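Local structure of fibronectin type III domain-containing protein (6P2K) at residues Trp325-Pro330 against Ser433-Arg438; Ser400-Asp405 against Gly416-Gly421; Ser446-Val451 against Ala464-Gly469; Gly742-Arg747 against Tyr758-Gly763. The protein belongs to glycoside hydrolase family 74 and probably cleaves xyloglucan-type polysaccharides, the chain described here being its beta-propeller part. All blocks are in the same frame, centred on the assembly; numbering follows the deposited sequence.

Overall arrangement
Interactions 2, 3 and 4 are backbone-bonded antiparallel strand pairs, each from a hairpin of its own, whereas interaction 1 joins two loops with no direct hydrogen bond between them and relies on bridging waters. All four are largely buried. Interaction 2 lies in the middle: the Tyr-404 hydroxyl and a backbone bond from Val-448 to Gln-417 tie it to interaction 3, while Thr-403 meets Thr-744 and Thr-761 of interaction 4. Its turn also receives Asn-434 of interaction 1, at Asn-420 O. Interaction 4 is rich in hydroxyls, and interaction 3 divides into a watered carboxylate-amide face and an apolar one. Near the zinc bound by Asp-405, interactions 2, 3 and 4 converge.

Interaction 1 (Trp325-Pro330 against Ser433-Arg438); sequences WDYATP and SNMQHR
Asn-434 turns its amide against the rim of the Trp-325 indole, the two planes 86° apart, with OD1 at the ring edge 3.8 Å from CE3. Its CG sits between the backbone N and the carbonyl carbon (chi1 78°), which brings OD1 to 3.1 Å from Trp-325 O. Both atoms are acceptors and do not bond; waters bridge the loops instead. One water donates to Trp-325 O and accepts from Asn-434 N; a second joins Asn-434 ND2 to Asp-326 OD1; a third donates to Asn-434 OD1 at 2.7 Å while taking the N-H groups of Tyr-327 N and Arg-438 NH1. The amide nitrogen also reaches Asn-420 O, and Trp-325 NE1 is taken by Gly-12 O.

Met-435 is folded back at chi2 and chi3; SD lies 4.0 Å from Tyr-327 CB and 5.4 Å from the ring centroid, obliquely, as a Met-aromatic contact. Arg-438, bent at chi3 (85°), brings one guanidinium face under Tyr-327 O; NH1 lies 3.3 Å from that oxygen, yet the angle is too poor for a bond. His-437 ND1 donates to Asn-434 O at 2.6 Å, beside the backbone bond from His-437 N to the same oxygen.

The contact links the loop after strand 304-314 to the loop after strand 431-432. Strand 421-425 lies against Trp-325 and Asn-434, strands 381-385 and 388-395 back Met-435, and Tyr-327 reaches Gly-441 of a second subunit.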
# COMPACT_ATOMS: atom_id res chain seq x y z
N TRP B 325 29.13 0.51 -14.59
CA TRP B 325 28.65 1.33 -13.49
C TRP B 325 28.76 2.82 -13.80
O TRP B 325 27.96 3.61 -13.30
CB TRP B 325 29.40 1.00 -12.19
CG TRP B 325 30.88 1.32 -12.15
CD1 TRP B 325 31.91 0.44 -12.28
CD2 TRP B 325 31.48 2.61 -11.92
NE1 TRP B 325 33.11 1.09 -12.16
CE2 TRP B 325 32.88 2.42 -11.94
CE3 TRP B 325 30.97 3.89 -11.71
CZ2 TRP B 325 33.77 3.47 -11.76
CZ3 TRP B 325 31.87 4.94 -11.53
CH2 TRP B 325 33.25 4.72 -11.56
N ASP B 326 29.73 3.21 -14.63
CA ASP B 326 30.00 4.62 -14.91
C ASP B 326 29.12 5.06 -16.07
O ASP B 326 29.47 4.92 -17.24
CB ASP B 326 31.48 4.83 -15.22
CG ASP B 326 31.88 6.29 -15.26
OD1 ASP B 326 31.02 7.16 -14.99
OD2 ASP B 326 33.06 6.57 -15.57
N TYR B 327 27.95 5.62 -15.74
CA TYR B 327 27.01 6.12 -16.75
C TYR B 327 27.62 7.37 -17.37
O TYR B 327 27.29 8.51 -17.02
CB TYR B 327 25.65 6.39 -16.13
CG TYR B 327 24.55 6.58 -17.16
CD1 TYR B 327 23.91 5.48 -17.72
CD2 TYR B 327 24.16 7.85 -17.56
CE1 TYR B 327 22.91 5.65 -18.66
CE2 TYR B 327 23.15 8.03 -18.50
CZ TYR B 327 22.54 6.92 -19.04
OH TYR B 327 21.54 7.09 -19.98
N ALA B 328 28.52 7.15 -18.33
CA ALA B 328 29.27 8.22 -18.98
C ALA B 328 28.94 8.19 -20.47
O ALA B 328 29.54 7.43 -21.23
CB ALA B 328 30.77 8.06 -18.74
N THR B 329 27.98 9.02 -20.88
CA THR B 329 27.48 9.00 -22.25
C THR B 329 27.18 10.42 -22.70
O THR B 329 26.69 11.24 -21.91
CB THR B 329 26.22 8.13 -22.37
OG1 THR B 329 25.66 8.28 -23.68
CG2 THR B 329 25.18 8.53 -21.33
N PRO B 330 27.50 10.77 -23.96
CA PRO B 330 28.26 9.97 -24.94
C PRO B 330 29.68 9.68 -24.47
O PRO B 330 30.16 10.38 -23.58
CB PRO B 330 28.27 10.86 -26.19
CG PRO B 330 27.10 11.75 -26.04
CD PRO B 330 27.00 12.02 -24.56
N SER B 433 27.14 0.21 -7.21
CA SER B 433 26.36 1.05 -8.10
C SER B 433 26.45 2.48 -7.59
O SER B 433 26.43 2.71 -6.38
CB SER B 433 24.90 0.61 -8.17
OG SER B 433 24.13 1.51 -8.96
N ASN B 434 26.57 3.44 -8.51
CA ASN B 434 26.49 4.85 -8.14
C ASN B 434 25.35 5.55 -8.87
O ASN B 434 25.33 6.79 -8.94
CB ASN B 434 27.83 5.55 -8.38
CG ASN B 434 28.08 5.90 -9.85
OD1 ASN B 434 27.55 5.27 -10.76
ND2 ASN B 434 28.88 6.94 -10.07
N MET B 435 24.39 4.79 -9.41
CA MET B 435 23.32 5.37 -10.20
C MET B 435 22.45 6.32 -9.39
O MET B 435 21.89 7.27 -9.94
CB MET B 435 22.45 4.26 -10.81
CG MET B 435 23.16 3.40 -11.85
SD MET B 435 23.76 4.31 -13.30
CE MET B 435 22.22 4.94 -13.97
N GLN B 436 22.33 6.09 -8.08
CA GLN B 436 21.45 6.93 -7.26
C GLN B 436 21.99 8.34 -7.05
O GLN B 436 21.25 9.19 -6.55
CB GLN B 436 21.19 6.27 -5.90
CG GLN B 436 20.34 4.99 -6.00
CD GLN B 436 19.72 4.57 -4.67
OE1 GLN B 436 19.89 5.23 -3.65
NE2 GLN B 436 18.99 3.46 -4.69
N HIS B 437 23.24 8.62 -7.43
CA HIS B 437 23.73 9.99 -7.35
C HIS B 437 23.21 10.86 -8.49
O HIS B 437 23.29 12.10 -8.39
CB HIS B 437 25.26 10.01 -7.30
CG HIS B 437 25.93 10.23 -8.63
ND1 HIS B 437 26.25 9.20 -9.48
CD2 HIS B 437 26.37 11.36 -9.23
CE1 HIS B 437 26.84 9.68 -10.56
NE2 HIS B 437 26.92 10.99 -10.43
N ARG B 438 22.65 10.26 -9.53
CA ARG B 438 22.08 10.99 -10.65
C ARG B 438 20.60 11.24 -10.36
O ARG B 438 19.76 10.37 -10.59
CB ARG B 438 22.29 10.21 -11.95
CG ARG B 438 23.64 9.51 -12.01
CD ARG B 438 23.98 9.01 -13.41
NE ARG B 438 24.61 10.05 -14.22
CZ ARG B 438 25.92 10.14 -14.43
NH1 ARG B 438 26.75 9.27 -13.88
NH2 ARG B 438 26.39 11.12 -15.19
O HOH W 1 26.43 2.59 -11.22
O HOH W 2 29.87 8.07 -12.69
O HOH W 3 26.67 6.46 -13.00

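Interaction 2 (Ser400-Asp405 against Gly416-Gly421); sequences STYTYD and GQADNG
The Tyr-404 ring leans over the opposite backbone: Gln-417 O lies in its plane at the edge, Gly-416 O is close to that plane too, and CE2 approaches Ala-418 N obliquely at 3.4 Å. Over one face sits Tyr-402 CD1 from its own segment, set toward the rim. The ring's hydroxyl passes 3.5 Å from Ala-418 CB and goes on to bond with Asp-447, while Tyr-402 touches the same methyl through its CB.

Three backbone bonds join the segments: Ala-418 N to Tyr-402 O, Tyr-404 N to Gly-416 O (2.7 Å) and Gly-416 N to Asp-405 O. On the other side the extended Gln-417 chain crosses Thr-401 and Thr-403 obliquely. Its OE1 takes Asn-420 ND2 at 3.2 Å, the donor nearly along the C=O axis, and rests 3.4 Å from Thr-401 CG2; NE2 donates to Gln-415 OE1 and, weakly, to a water that also holds Thr-401 OG1. A leucine here has no amide, and would probably leave Gln-415 OE1 without its NE2 mate and the Asn-420 amide less firmly held. A further water joins Tyr-402 N to Ala-418 O.

Tyr-404 and Asp-405 both face Gly-416, a classic beta bulge in the hairpin of strands 403-409 and 412-417, which belongs to an antiparallel sheet of the beta-propeller. The bulge places Asp-405 at the zinc site: itself one of the bulge residues, it binds the metal through OD2 together with Asp-513.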
# COMPACT_ATOMS: atom_id res chain seq x y z
N SER B 400 40.85 3.32 -9.70
CA SER B 400 41.53 4.59 -9.89
C SER B 400 40.71 5.78 -9.40
O SER B 400 40.86 6.90 -9.90
CB SER B 400 41.91 4.79 -11.36
OG SER B 400 42.43 3.60 -11.92
N THR B 401 39.84 5.57 -8.41
CA THR B 401 38.97 6.63 -7.93
C THR B 401 39.64 7.39 -6.80
O THR B 401 40.36 6.81 -5.98
CB THR B 401 37.63 6.07 -7.43
OG1 THR B 401 37.86 5.19 -6.32
CG2 THR B 401 36.92 5.33 -8.55
N TYR B 402 39.40 8.70 -6.76
CA TYR B 402 39.67 9.50 -5.57
C TYR B 402 38.52 9.28 -4.59
O TYR B 402 37.41 9.76 -4.81
CB TYR B 402 39.82 10.98 -5.93
CG TYR B 402 40.43 11.80 -4.81
CD1 TYR B 402 39.75 12.01 -3.62
CD2 TYR B 402 41.70 12.37 -4.95
CE1 TYR B 402 40.30 12.75 -2.60
CE2 TYR B 402 42.25 13.12 -3.94
CZ TYR B 402 41.55 13.31 -2.76
OH TYR B 402 42.09 14.04 -1.74
N THR B 403 38.79 8.55 -3.51
CA THR B 403 37.78 8.26 -2.50
C THR B 403 38.11 9.03 -1.22
O THR B 403 39.22 8.91 -0.69
CB THR B 403 37.69 6.76 -2.22
OG1 THR B 403 37.50 6.06 -3.46
CG2 THR B 403 36.51 6.47 -1.30
N TYR B 404 37.13 9.81 -0.74
CA TYR B 404 37.32 10.66 0.43
C TYR B 404 37.15 9.90 1.74
O TYR B 404 37.90 10.13 2.70
CB TYR B 404 36.31 11.81 0.44
CG TYR B 404 36.38 12.85 -0.66
CD1 TYR B 404 37.30 13.88 -0.62
CD2 TYR B 404 35.46 12.83 -1.71
CE1 TYR B 404 37.34 14.85 -1.61
CE2 TYR B 404 35.49 13.80 -2.70
CZ TYR B 404 36.43 14.80 -2.64
OH TYR B 404 36.45 15.76 -3.63
N ASP B 405 36.14 9.03 1.82
CA ASP B 405 35.65 8.51 3.10
C ASP B 405 34.91 7.21 2.82
O ASP B 405 34.54 6.92 1.68
CB ASP B 405 34.74 9.54 3.80
CG ASP B 405 34.72 9.38 5.32
OD1 ASP B 405 35.15 8.30 5.80
OD2 ASP B 405 34.31 10.34 6.04
N GLY B 416 32.52 7.47 -0.43
CA GLY B 416 32.30 8.83 -0.88
C GLY B 416 33.43 9.24 -1.81
O GLY B 416 34.59 9.24 -1.40
N GLN B 417 33.11 9.59 -3.05
CA GLN B 417 34.13 9.80 -4.06
C GLN B 417 34.01 11.18 -4.68
O GLN B 417 32.96 11.83 -4.63
CB GLN B 417 34.04 8.74 -5.16
CG GLN B 417 34.28 7.31 -4.66
CD GLN B 417 34.34 6.30 -5.79
OE1 GLN B 417 34.17 6.65 -6.96
NE2 GLN B 417 34.57 5.04 -5.44
N ALA B 418 35.12 11.63 -5.26
CA ALA B 418 35.09 12.74 -6.20
C ALA B 418 34.67 12.22 -7.57
O ALA B 418 34.91 11.05 -7.91
CB ALA B 418 36.46 13.42 -6.28
N ASP B 419 34.02 13.09 -8.34
CA ASP B 419 33.55 12.78 -9.70
C ASP B 419 32.42 11.76 -9.73
O ASP B 419 31.42 11.96 -10.42
CB ASP B 419 34.71 12.30 -10.58
CG ASP B 419 35.66 13.42 -10.95
OD1 ASP B 419 35.20 14.56 -11.13
OD2 ASP B 419 36.88 13.15 -11.06
N ASN B 420 32.56 10.65 -8.99
CA ASN B 420 31.59 9.56 -9.05
C ASN B 420 30.63 9.53 -7.86
O ASN B 420 29.76 8.66 -7.81
CB ASN B 420 32.31 8.22 -9.15
CG ASN B 420 33.37 8.21 -10.24
OD1 ASN B 420 33.09 8.54 -11.39
ND2 ASN B 420 34.58 7.84 -9.87
N GLY B 421 30.78 10.44 -6.90
CA GLY B 421 29.74 10.67 -5.91
C GLY B 421 29.48 9.49 -4.98
O GLY B 421 30.40 8.89 -4.41
O HOH W 4 36.71 2.81 -6.39
O HOH W 5 37.34 9.56 -8.48

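Interaction 3 (Ser446-Val451 against Ala464-Gly469); sequences SDVQAV and AQATSG
Strands 447-456 and 459-467 pair here as an antiparallel hairpin, the first two strands of a four-stranded propeller blade, with Asp-447 bonded to Thr-467 at the entry. The short segments run 167° to each other, their axes 4.8 Å apart. Asp-447 N donates to Thr-467 O and Thr-467 N returns the bond to Asp-447 O. Ser-446 and Asp-447 both face Thr-467, a classic beta bulge. Farther along, Gln-465 N donates to Ala-450 O at 3.0 Å.

One side of the ladder is apolar. Val-448 holds CG1 anti to its backbone N (chi1 -179°), leaving CG2 to meet Ala-466 CB at 4.0 Å, and Val-451 CG1 packs on Ala-464 CB at 3.9 Å. The other side belongs to Asp-447. Gln-449 NE2 reaches its OD1 on the syn side at 3.0 Å, and a water wedged beside the strands donates to OD1 while accepting from Gln-465 NE2 and Gln-449 N. Gln-465 OE1 is held by Arg-478 N, and NE2 also donates to Asn-476 O. Asp-447 OD2 takes a second water at 2.7 Å, which also donates to Gly-469 O, and receives the Tyr-404 hydroxyl of the neighbouring hairpin.

With donors at both oxygens, the carboxylate is probably held against rotation. The chemistry therefore pairs an apolar valine-alanine face with a buried acid whose environment is set by Gln-449, Tyr-404 and two ordered waters.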
# COMPACT_ATOMS: atom_id res chain seq x y z
N SER B 446 27.92 14.30 -7.46
CA SER B 446 29.16 13.71 -7.92
C SER B 446 30.33 13.87 -6.95
O SER B 446 31.41 13.33 -7.22
CB SER B 446 29.55 14.29 -9.29
OG SER B 446 29.25 15.67 -9.36
N ASP B 447 30.14 14.56 -5.82
CA ASP B 447 31.21 14.79 -4.86
C ASP B 447 30.69 14.51 -3.46
O ASP B 447 29.73 15.15 -3.02
CB ASP B 447 31.75 16.22 -4.97
CG ASP B 447 33.07 16.40 -4.24
OD1 ASP B 447 33.03 16.74 -3.04
OD2 ASP B 447 34.13 16.20 -4.87
N VAL B 448 31.32 13.57 -2.75
CA VAL B 448 30.85 13.09 -1.45
C VAL B 448 32.06 13.01 -0.52
O VAL B 448 32.74 11.99 -0.44
CB VAL B 448 30.15 11.73 -1.56
CG1 VAL B 448 29.66 11.27 -0.19
CG2 VAL B 448 28.98 11.80 -2.54
N GLN B 449 32.30 14.09 0.22
CA GLN B 449 33.52 14.22 1.01
C GLN B 449 33.43 13.59 2.40
O GLN B 449 34.46 13.46 3.07
CB GLN B 449 33.91 15.70 1.14
CG GLN B 449 34.39 16.31 -0.17
CD GLN B 449 34.79 17.77 -0.06
OE1 GLN B 449 35.27 18.23 0.98
NE2 GLN B 449 34.59 18.52 -1.14
N ALA B 450 32.24 13.19 2.85
CA ALA B 450 32.11 12.62 4.18
C ALA B 450 30.88 11.72 4.24
O ALA B 450 29.82 12.07 3.71
CB ALA B 450 32.01 13.71 5.25
N VAL B 451 31.03 10.56 4.89
CA VAL B 451 29.94 9.63 5.13
C VAL B 451 30.07 9.09 6.55
O VAL B 451 31.16 9.06 7.13
CB VAL B 451 29.91 8.46 4.12
CG1 VAL B 451 29.52 8.96 2.73
CG2 VAL B 451 31.26 7.75 4.07
N ALA B 464 25.53 11.74 4.77
CA ALA B 464 26.56 12.07 3.79
C ALA B 464 26.53 13.56 3.46
O ALA B 464 25.47 14.17 3.37
CB ALA B 464 26.38 11.26 2.50
N GLN B 465 27.73 14.12 3.30
CA GLN B 465 27.90 15.37 2.57
C GLN B 465 27.94 15.02 1.09
O GLN B 465 28.84 14.29 0.65
CB GLN B 465 29.17 16.07 3.03
CG GLN B 465 29.86 16.94 1.98
CD GLN B 465 29.02 18.13 1.55
OE1 GLN B 465 28.23 18.66 2.34
NE2 GLN B 465 29.19 18.55 0.30
N ALA B 466 26.96 15.50 0.32
CA ALA B 466 26.84 15.11 -1.08
C ALA B 466 26.35 16.29 -1.90
O ALA B 466 25.33 16.89 -1.57
CB ALA B 466 25.88 13.92 -1.25
N THR B 467 27.07 16.59 -2.98
CA THR B 467 26.80 17.80 -3.74
C THR B 467 27.31 17.63 -5.16
O THR B 467 27.97 16.64 -5.49
CB THR B 467 27.44 19.02 -3.08
OG1 THR B 467 27.00 20.22 -3.73
CG2 THR B 467 28.95 18.93 -3.17
N SER B 468 27.01 18.61 -6.00
CA SER B 468 27.46 18.61 -7.38
C SER B 468 28.87 19.19 -7.49
O SER B 468 29.39 19.80 -6.56
CB SER B 468 26.49 19.42 -8.26
OG SER B 468 26.24 20.70 -7.70
N GLY B 469 29.48 18.97 -8.65
CA GLY B 469 30.83 19.44 -8.88
C GLY B 469 31.81 18.33 -9.20
O GLY B 469 31.76 17.26 -8.58
O HOH W 6 27.88 17.44 -10.57
O HOH W 7 34.01 15.84 -7.52
O HOH W 8 31.01 16.65 -1.10

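Interaction 4 (Gly742-Arg747 against Tyr758-Gly763); sequences GMTSSR and YSTTPG
Ser-745 OG and Thr-760 OG1 share a hydrogen bond of 2.5 Å in which either could donate, and Thr-744 OG1 lies 2.7 Å from Thr-760 OG1, the placing of the proton unsettled. This cluster lies in the hairpin of strands 745-751 and 754-761, in a propeller blade completed by the N-terminal strand 7-8, the Velcro-type closure known from propellers. All three hydroxyls stand between their own backbone N and carbonyl carbon (chi1 63° for Thr-760), which gathers them on one side; Thr-744 OG1 also bonds to Thr-403 O of the adjoining hairpin.

Backbone bonds carry the ladder: Thr-744 N to Thr-760 O, Thr-760 N to Ser-745 O, and a reciprocal pair between Arg-747 and Tyr-758. Just before strand 745-751 begins, Thr-744 CG2 lies 3.8 Å from Pro-762 CB, the two side chains running past each other in opposite directions.

Met-743 extends beyond CG along Ser-759, its SD 3.6 Å and CE 3.5 Å from Ser-759 CB, and touches Leu-738 and Ser-706 as well. Trimming it to alanine would probably open a gap between Ser-759 and those two neighbours. On that same side Ser-759 OG donates to Ser-746 OG at 3.2 Å, and Ser-746 OG is bonded in turn to Gly-695 O.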
# COMPACT_ATOMS: atom_id res chain seq x y z
N GLY B 742 48.97 6.07 -0.01
CA GLY B 742 48.42 7.31 0.50
C GLY B 742 46.95 7.12 0.85
O GLY B 742 46.22 6.40 0.17
N MET B 743 46.52 7.77 1.93
CA MET B 743 45.18 7.52 2.47
C MET B 743 44.48 8.83 2.80
O MET B 743 45.09 9.76 3.32
CB MET B 743 45.24 6.64 3.71
CG MET B 743 45.68 5.22 3.44
SD MET B 743 45.91 4.27 4.95
CE MET B 743 46.32 2.67 4.27
N THR B 744 43.18 8.88 2.50
CA THR B 744 42.33 9.99 2.91
C THR B 744 41.55 9.69 4.18
O THR B 744 41.19 10.62 4.90
CB THR B 744 41.35 10.35 1.79
OG1 THR B 744 40.69 9.16 1.32
CG2 THR B 744 42.07 11.02 0.62
N SER B 745 41.28 8.42 4.46
CA SER B 745 40.50 8.04 5.63
C SER B 745 40.81 6.60 5.99
O SER B 745 41.11 5.77 5.12
CB SER B 745 38.99 8.20 5.39
OG SER B 745 38.50 7.13 4.61
N SER B 746 40.73 6.30 7.29
CA SER B 746 40.84 4.94 7.79
C SER B 746 39.85 4.74 8.93
O SER B 746 39.64 5.64 9.75
CB SER B 746 42.27 4.61 8.26
OG SER B 746 43.21 4.78 7.22
N ARG B 747 39.25 3.55 8.98
CA ARG B 747 38.35 3.17 10.06
C ARG B 747 38.64 1.73 10.45
O ARG B 747 38.85 0.87 9.59
CB ARG B 747 36.87 3.29 9.67
CG ARG B 747 36.38 4.71 9.44
CD ARG B 747 34.86 4.73 9.33
NE ARG B 747 34.37 5.94 8.67
CZ ARG B 747 34.04 7.06 9.32
NH1 ARG B 747 34.16 7.12 10.64
NH2 ARG B 747 33.60 8.12 8.64
N TYR B 758 39.74 -0.49 7.24
CA TYR B 758 39.24 0.01 5.96
C TYR B 758 39.88 1.37 5.70
O TYR B 758 39.71 2.29 6.50
CB TYR B 758 37.71 0.14 5.98
CG TYR B 758 36.94 -1.15 5.86
CD1 TYR B 758 37.02 -2.14 6.83
CD2 TYR B 758 36.08 -1.37 4.78
CE1 TYR B 758 36.30 -3.32 6.73
CE2 TYR B 758 35.36 -2.55 4.67
CZ TYR B 758 35.47 -3.51 5.64
OH TYR B 758 34.74 -4.68 5.55
N SER B 759 40.59 1.48 4.58
CA SER B 759 41.25 2.73 4.22
C SER B 759 40.88 3.14 2.80
O SER B 759 40.93 2.31 1.88
CB SER B 759 42.78 2.62 4.38
OG SER B 759 43.13 2.02 5.61
N THR B 760 40.53 4.41 2.63
CA THR B 760 40.31 4.99 1.32
C THR B 760 41.54 5.77 0.90
O THR B 760 42.29 6.28 1.73
CB THR B 760 39.09 5.90 1.33
OG1 THR B 760 39.32 7.00 2.22
CG2 THR B 760 37.87 5.13 1.80
N THR B 761 41.76 5.85 -0.41
CA THR B 761 42.97 6.43 -0.97
C THR B 761 42.62 7.53 -1.95
O THR B 761 41.57 7.49 -2.60
CB THR B 761 43.81 5.35 -1.68
OG1 THR B 761 43.07 4.83 -2.79
CG2 THR B 761 44.14 4.21 -0.73
N PRO B 762 43.50 8.54 -2.09
CA PRO B 762 43.28 9.63 -3.06
C PRO B 762 43.68 9.25 -4.48
O PRO B 762 44.48 9.94 -5.12
CB PRO B 762 44.15 10.75 -2.50
CG PRO B 762 45.30 10.02 -1.90
CD PRO B 762 44.72 8.76 -1.30
N GLY B 763 43.14 8.15 -4.98
CA GLY B 763 43.47 7.75 -6.33
C GLY B 763 43.35 6.27 -6.64
O GLY B 763 43.38 5.90 -7.82